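Local coordinates for putative cell adhesion protein (PDB 3LIU) that probably serves as a fimbrial (pilus) subunit in a gut bacterium, a FimA/Mfa1-family fimbrillin with an inferred role in cell adhesion, at residues Tyr235-Gly241 against Lys258-Tyr264; Asp265-Lys269 against Glu281-Tyr285. All coordinates share one frame; numbering follows the deposited sequence.

Contact 1: residues Tyr235-Gly241 against Lys258-Tyr264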
loop_
_atom_site.group_PDB
_atom_site.type_symbol
_atom_site.label_atom_id
_atom_site.label_comp_id
_atom_site.label_asym_id
_atom_site.label_seq_id
_atom_site.Cartn_x
_atom_site.Cartn_y
_atom_site.Cartn_z
ATOM N N TYR A 235 -13.537 11.746 4.462
ATOM C CA TYR A 235 -13.239 10.980 5.641
ATOM C C TYR A 235 -13.651 9.487 5.539
ATOM O O TYR A 235 -12.962 8.616 6.061
ATOM C CB TYR A 235 -13.844 11.618 6.892
ATOM C CG TYR A 235 -13.162 12.900 7.376
ATOM C CD1 TYR A 235 -11.769 12.971 7.558
ATOM C CD2 TYR A 235 -13.892 14.012 7.696
ATOM C CE1 TYR A 235 -11.151 14.142 7.987
ATOM C CE2 TYR A 235 -13.261 15.194 8.148
ATOM C CZ TYR A 235 -11.891 15.234 8.291
ATOM O OH TYR A 235 -11.255 16.356 8.720
ATOM N N LEU A 236 -14.778 9.185 4.917
ATOM C CA LEU A 236 -15.220 7.782 4.842
ATOM C C LEU A 236 -14.238 6.934 3.979
ATOM O O LEU A 236 -14.243 5.698 4.056
ATOM C CB LEU A 236 -16.628 7.682 4.263
ATOM C CG LEU A 236 -17.769 8.242 5.133
ATOM C CD1 LEU A 236 -19.022 8.280 4.300
ATOM C CD2 LEU A 236 -17.992 7.441 6.389
ATOM N N ASP A 237 -13.411 7.622 3.185
ATOM C CA ASP A 237 -12.399 7.004 2.302
ATOM C C ASP A 237 -11.079 6.727 2.975
ATOM O O ASP A 237 -10.255 6.019 2.414
ATOM C CB ASP A 237 -12.173 7.879 1.078
ATOM C CG ASP A 237 -13.425 7.984 0.209
ATOM O OD1 ASP A 237 -13.796 6.941 -0.364
ATOM O OD2 ASP A 237 -13.993 9.085 0.094
ATOM N N TYR A 238 -10.868 7.324 4.150
ATOM C CA TYR A 238 -9.891 6.854 5.107
ATOM C C TYR A 238 -10.436 5.606 5.817
ATOM O O TYR A 238 -11.611 5.548 6.153
ATOM C CB TYR A 238 -9.561 7.930 6.172
ATOM C CG TYR A 238 -8.671 9.063 5.711
ATOM C CD1 TYR A 238 -7.351 8.822 5.349
ATOM C CD2 TYR A 238 -9.116 10.387 5.700
ATOM C CE1 TYR A 238 -6.525 9.831 4.976
ATOM C CE2 TYR A 238 -8.283 11.411 5.313
ATOM C CZ TYR A 238 -6.967 11.106 4.951
ATOM O OH TYR A 238 -6.092 12.064 4.549
ATOM N N LYS A 239 -9.559 4.633 6.086
ATOM C CA LYS A 239 -9.939 3.406 6.738
ATOM C C LYS A 239 -9.207 3.227 8.059
ATOM O O LYS A 239 -8.093 3.660 8.223
ATOM C CB LYS A 239 -9.686 2.191 5.821
ATOM C CG LYS A 239 -10.222 2.292 4.403
ATOM C CD LYS A 239 -11.737 2.579 4.314
ATOM C CE LYS A 239 -12.177 2.890 2.893
ATOM N NZ LYS A 239 -13.640 3.204 2.794
ATOM N N VAL A 240 -9.873 2.587 9.010
ATOM C CA VAL A 240 -9.408 2.519 10.367
ATOM C C VAL A 240 -9.807 1.161 10.945
ATOM O O VAL A 240 -10.908 0.637 10.667
ATOM C CB VAL A 240 -9.941 3.687 11.258
ATOM C CG1 VAL A 240 -11.498 3.632 11.469
ATOM C CG2 VAL A 240 -9.223 3.700 12.577
ATOM N N GLY A 241 -8.930 0.606 11.776
ATOM C CA GLY A 241 -9.101 -0.774 12.262
ATOM C C GLY A 241 -10.140 -0.984 13.356
ATOM O O GLY A 241 -10.723 -2.084 13.489
ATOM N N LYS A 258 -8.796 12.833 12.488
ATOM C CA LYS A 258 -10.034 13.547 12.230
ATOM C C LYS A 258 -10.990 12.713 11.410
ATOM O O LYS A 258 -10.576 11.868 10.609
ATOM C CB LYS A 258 -9.775 14.891 11.524
ATOM C CG LYS A 258 -8.954 15.876 12.327
ATOM C CD LYS A 258 -9.607 16.173 13.706
ATOM C CE LYS A 258 -8.899 17.211 14.503
ATOM N NZ LYS A 258 -9.621 17.450 15.813
ATOM N N GLY A 259 -12.279 12.969 11.633
ATOM C CA GLY A 259 -13.362 12.408 10.851
ATOM C C GLY A 259 -13.886 11.033 11.250
ATOM O O GLY A 259 -13.200 10.213 11.890
ATOM N N LEU A 260 -15.117 10.767 10.836
ATOM C CA LEU A 260 -15.639 9.418 10.891
ATOM C C LEU A 260 -15.049 8.686 9.698
ATOM O O LEU A 260 -15.420 8.915 8.570
ATOM C CB LEU A 260 -17.171 9.407 10.848
ATOM C CG LEU A 260 -17.946 8.079 10.808
ATOM C CD1 LEU A 260 -17.622 7.200 12.016
ATOM C CD2 LEU A 260 -19.489 8.336 10.762
ATOM N N GLN A 261 -14.134 7.785 9.995
ATOM C CA GLN A 261 -13.482 6.962 9.023
ATOM C C GLN A 261 -14.190 5.593 9.030
ATOM O O GLN A 261 -14.860 5.210 9.988
ATOM C CB GLN A 261 -11.997 6.810 9.419
ATOM C CG GLN A 261 -11.298 8.161 9.543
ATOM C CD GLN A 261 -9.778 8.041 9.714
ATOM O OE1 GLN A 261 -9.217 6.939 9.666
ATOM N NE2 GLN A 261 -9.114 9.183 9.859
ATOM N N THR A 262 -14.021 4.861 7.940
ATOM C CA THR A 262 -14.652 3.551 7.773
ATOM C C THR A 262 -13.823 2.424 8.390
ATOM O O THR A 262 -12.630 2.230 8.069
ATOM C CB THR A 262 -14.886 3.304 6.272
ATOM O OG1 THR A 262 -15.716 4.360 5.742
ATOM C CG2 THR A 262 -15.542 1.923 5.997
ATOM N N LYS A 263 -14.462 1.660 9.276
ATOM C CA LYS A 263 -13.838 0.504 9.863
ATOM C C LYS A 263 -13.559 -0.590 8.843
ATOM O O LYS A 263 -14.409 -0.946 8.026
ATOM C CB LYS A 263 -14.722 -0.065 10.932
ATOM C CG LYS A 263 -14.146 -1.273 11.670
ATOM C CD LYS A 263 -14.854 -1.430 13.010
ATOM C CE LYS A 263 -15.241 -2.827 13.330
ATOM N NZ LYS A 263 -16.421 -3.177 12.590
ATOM N N TYR A 264 -12.356 -1.106 8.915
ATOM C CA TYR A 264 -11.939 -2.228 8.115
ATOM C C TYR A 264 -11.215 -3.162 9.073
ATOM O O TYR A 264 -10.117 -2.849 9.542
ATOM C CB TYR A 264 -11.049 -1.739 6.950
ATOM C CG TYR A 264 -10.571 -2.802 6.006
ATOM C CD1 TYR A 264 -11.350 -3.921 5.724
ATOM C CD2 TYR A 264 -9.366 -2.664 5.344
ATOM C CE1 TYR A 264 -10.910 -4.903 4.870
ATOM C CE2 TYR A 264 -8.913 -3.668 4.479
ATOM C CZ TYR A 264 -9.694 -4.774 4.254
ATOM O OH TYR A 264 -9.275 -5.769 3.432
#
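The carbonyl oxygen of L236 accepts two side-chain donors. The hydroxyl of T262 reaches it across the contact, OG1 to L236 O 2.6 Å, in the carbonyl plane and on a lone pair. K239 brings the second: its chain bends at chi2 (-56°), folding the ammonium back so that NZ lies 2.9 Å from L236 O, again in the carbonyl plane. A short beta-branched hydroxyl and a long lysine chain thus share an acceptor in the 3-10 segment 235-237, with the CB of T262 lying alongside NZ.

Backbone groups satisfy one another just beyond. T262 N donates to Y238 O (3.1 Å) and T262 O accepts from V240 N (2.9 Å), so the backbone N-H and C=O of T262 pair with the residues on either side of K239, as in a parallel pair; Y264 N then donates to V240 O (2.9 Å).

Q261 lays its extended chain against the CB of Y238, the amide plane 26° from the ring plane. Its NE2 returns to K258 O at 3.1 Å, close to the amide plane, and is also bonded to S207, so a buried amide nitrogen is well supplied. The ring of Y235 lies flat against G259, whose CA sits over its centre, 3.5 Å from the centroid in a CH-pi contact. Glycine suits the site twice over: phi is positive, and a CB would strike the ring. At the far end of that ring, the OH of Y235 bonds with E296 and K293.

T262 and K263 pairing with K239 and V240 makes two parallel bridges, a two-residue strand added to the edge of strand 238-240 in a predominantly antiparallel sheet.

Contact 2: residues Asp265-Lys269 against Glu281-Tyr285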
loop_
_atom_site.group_PDB
_atom_site.type_symbol
_atom_site.label_atom_id
_atom_site.label_comp_id
_atom_site.label_asym_id
_atom_site.label_seq_id
_atom_site.Cartn_x
_atom_site.Cartn_y
_atom_site.Cartn_z
ATOM N N ASP A 265 -11.834 -4.311 9.346
ATOM C CA ASP A 265 -11.329 -5.249 10.356
ATOM C C ASP A 265 -9.904 -5.738 10.082
ATOM O O ASP A 265 -9.196 -6.123 11.017
ATOM C CB ASP A 265 -12.267 -6.469 10.511
ATOM C CG ASP A 265 -13.616 -6.102 11.146
ATOM O OD1 ASP A 265 -13.700 -5.081 11.830
ATOM O OD2 ASP A 265 -14.596 -6.799 10.903
ATOM N N ALA A 266 -9.501 -5.763 8.817
ATOM C CA ALA A 266 -8.136 -6.178 8.454
ATOM C C ALA A 266 -7.083 -5.221 9.039
ATOM O O ALA A 266 -5.902 -5.565 9.162
ATOM C CB ALA A 266 -7.986 -6.278 6.903
ATOM N N LEU A 267 -7.499 -4.014 9.397
ATOM C CA LEU A 267 -6.570 -3.024 9.948
ATOM C C LEU A 267 -6.446 -3.003 11.478
ATOM O O LEU A 267 -5.928 -2.035 12.036
ATOM C CB LEU A 267 -6.946 -1.626 9.437
ATOM C CG LEU A 267 -6.841 -1.462 7.918
ATOM C CD1 LEU A 267 -7.178 -0.005 7.536
ATOM C CD2 LEU A 267 -5.430 -1.857 7.429
ATOM N N ALA A 268 -6.928 -4.053 12.155
ATOM C CA ALA A 268 -6.652 -4.271 13.601
ATOM C C ALA A 268 -6.228 -5.711 13.870
ATOM O O ALA A 268 -6.688 -6.654 13.192
ATOM C CB ALA A 268 -7.887 -3.906 14.461
ATOM N N LYS A 269 -5.329 -5.885 14.828
ATOM C CA LYS A 269 -4.914 -7.213 15.239
ATOM C C LYS A 269 -4.696 -7.257 16.738
ATOM O O LYS A 269 -3.884 -6.482 17.301
ATOM C CB LYS A 269 -3.607 -7.596 14.564
ATOM C CG LYS A 269 -3.120 -9.002 14.844
ATOM C CD LYS A 269 -3.594 -10.007 13.813
ATOM C CE LYS A 269 -3.094 -11.422 14.122
ATOM N NZ LYS A 269 -3.993 -12.127 15.067
ATOM N N GLU A 281 1.623 -8.078 9.168
ATOM C CA GLU A 281 1.683 -7.021 8.150
ATOM C C GLU A 281 0.285 -6.484 7.830
ATOM O O GLU A 281 -0.643 -7.274 7.674
ATOM C CB GLU A 281 2.335 -7.530 6.881
ATOM C CG GLU A 281 3.825 -7.729 7.027
ATOM C CD GLU A 281 4.473 -8.345 5.795
ATOM O OE1 GLU A 281 4.214 -7.906 4.639
ATOM O OE2 GLU A 281 5.267 -9.268 5.994
ATOM N N PHE A 282 0.156 -5.148 7.767
ATOM C CA PHE A 282 -1.064 -4.477 7.365
ATOM C C PHE A 282 -0.803 -3.849 6.013
ATOM O O PHE A 282 0.225 -3.207 5.835
ATOM C CB PHE A 282 -1.410 -3.328 8.351
ATOM C CG PHE A 282 -1.738 -3.799 9.758
ATOM C CD1 PHE A 282 -2.973 -4.367 10.052
ATOM C CD2 PHE A 282 -0.802 -3.710 10.771
ATOM C CE1 PHE A 282 -3.281 -4.803 11.377
ATOM C CE2 PHE A 282 -1.103 -4.147 12.068
ATOM C CZ PHE A 282 -2.353 -4.682 12.362
ATOM N N TYR A 283 -1.773 -3.957 5.106
ATOM C CA TYR A 283 -1.675 -3.423 3.782
ATOM C C TYR A 283 -2.519 -2.164 3.648
ATOM O O TYR A 283 -3.699 -2.136 4.031
ATOM C CB TYR A 283 -2.138 -4.451 2.734
ATOM C CG TYR A 283 -1.436 -5.774 2.741
ATOM C CD1 TYR A 283 -0.042 -5.854 2.939
ATOM C CD2 TYR A 283 -2.140 -6.957 2.543
ATOM C CE1 TYR A 283 0.609 -7.083 2.982
ATOM C CE2 TYR A 283 -1.489 -8.179 2.538
ATOM C CZ TYR A 283 -0.119 -8.235 2.744
ATOM O OH TYR A 283 0.531 -9.449 2.769
ATOM N N VAL A 284 -1.908 -1.137 3.054
ATOM C CA VAL A 284 -2.536 0.173 2.965
ATOM C C VAL A 284 -2.145 0.743 1.612
ATOM O O VAL A 284 -1.170 0.269 0.992
ATOM C CB VAL A 284 -2.062 1.150 4.124
ATOM C CG1 VAL A 284 -2.457 0.647 5.480
ATOM C CG2 VAL A 284 -0.557 1.376 4.083
ATOM N N TYR A 285 -2.874 1.752 1.149
ATOM C CA TYR A 285 -2.474 2.479 -0.063
ATOM C C TYR A 285 -1.580 3.670 0.340
ATOM O O TYR A 285 -1.404 3.985 1.543
ATOM C CB TYR A 285 -3.696 2.952 -0.885
ATOM C CG TYR A 285 -4.532 1.869 -1.573
ATOM C CD1 TYR A 285 -3.941 0.769 -2.180
ATOM C CD2 TYR A 285 -5.916 1.985 -1.657
ATOM C CE1 TYR A 285 -4.679 -0.190 -2.820
ATOM C CE2 TYR A 285 -6.688 1.000 -2.329
ATOM C CZ TYR A 285 -6.067 -0.067 -2.884
ATOM O OH TYR A 285 -6.756 -1.075 -3.506
#
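F282 points its ring at the backbone of A266-K269, joining strands of two sheets, consistent with the beta-sandwich domains of FimA-type, transthyretin-like fimbrillins. Strand 268-270 is hydrogen-bonded to strand 193-213, whereas strand 282-284 pairs with strand 172-185. No hydrogen bond passes between the two segments themselves: L267 and K269 pair with I205 and V203, F282 and V284 with I178 and A176.

The apolar contacts centre on two side chains. L267 sends one methyl across: CD2 lies 4.3 Å from V284 CG1 and 4.4 Å from F282 CB, and also rests near the carbonyl oxygen of Y283. A branched leucine suits this buried place because one methyl can cross the gap while the rest of the side chain stays with its own sheet. The ring of F282 does the broader work. With CG anti to the carbonyl carbon (chi1 -65°), it reaches past L267, meeting that residue's backbone obliquely through CE1, 3.6 Å from L267 C. At the far end, CZ touches K269 CB at 3.9 Å; only the aliphatic root of this lysine is used, since its NZ turns away to a salt bridge with D275. On the 193-213 strand, I205 adds to the packing, and H280 meets the ring edge-to-face. Replacing F282 by an alanine is likely to open a gap beside L267 and the CB of K269, depriving the two sheets of much of their contact here and leaving A266 O without its ring edge.

The polar contribution comes from a carbonyl against the ring's weakly positive rim: A266 O sits at the edge of F282, near the ring plane, 3.3 Å from CD1.

The chain passes directly from contact 1 into contact 2, strand 262-263 being followed by strand 268-270, and their centres lie about 13 Å apart. Both reach the sheet of strand 193-213, contact 2 through residues 265-269 alone: G241 and L267 each hydrogen-bond to I205 there, so strand 268-270 meets strand 193-213 next to where strand 238-240 leaves it. At this junction the contacts touch by packing, with G241 CA 3.7 Å from L267 CB and K239 CB 3.7 Å from L267 CD1. L267 therefore serves both, one methyl against K239, the other toward residues 281-285. The two contacts are in series, the first closing before the second opens.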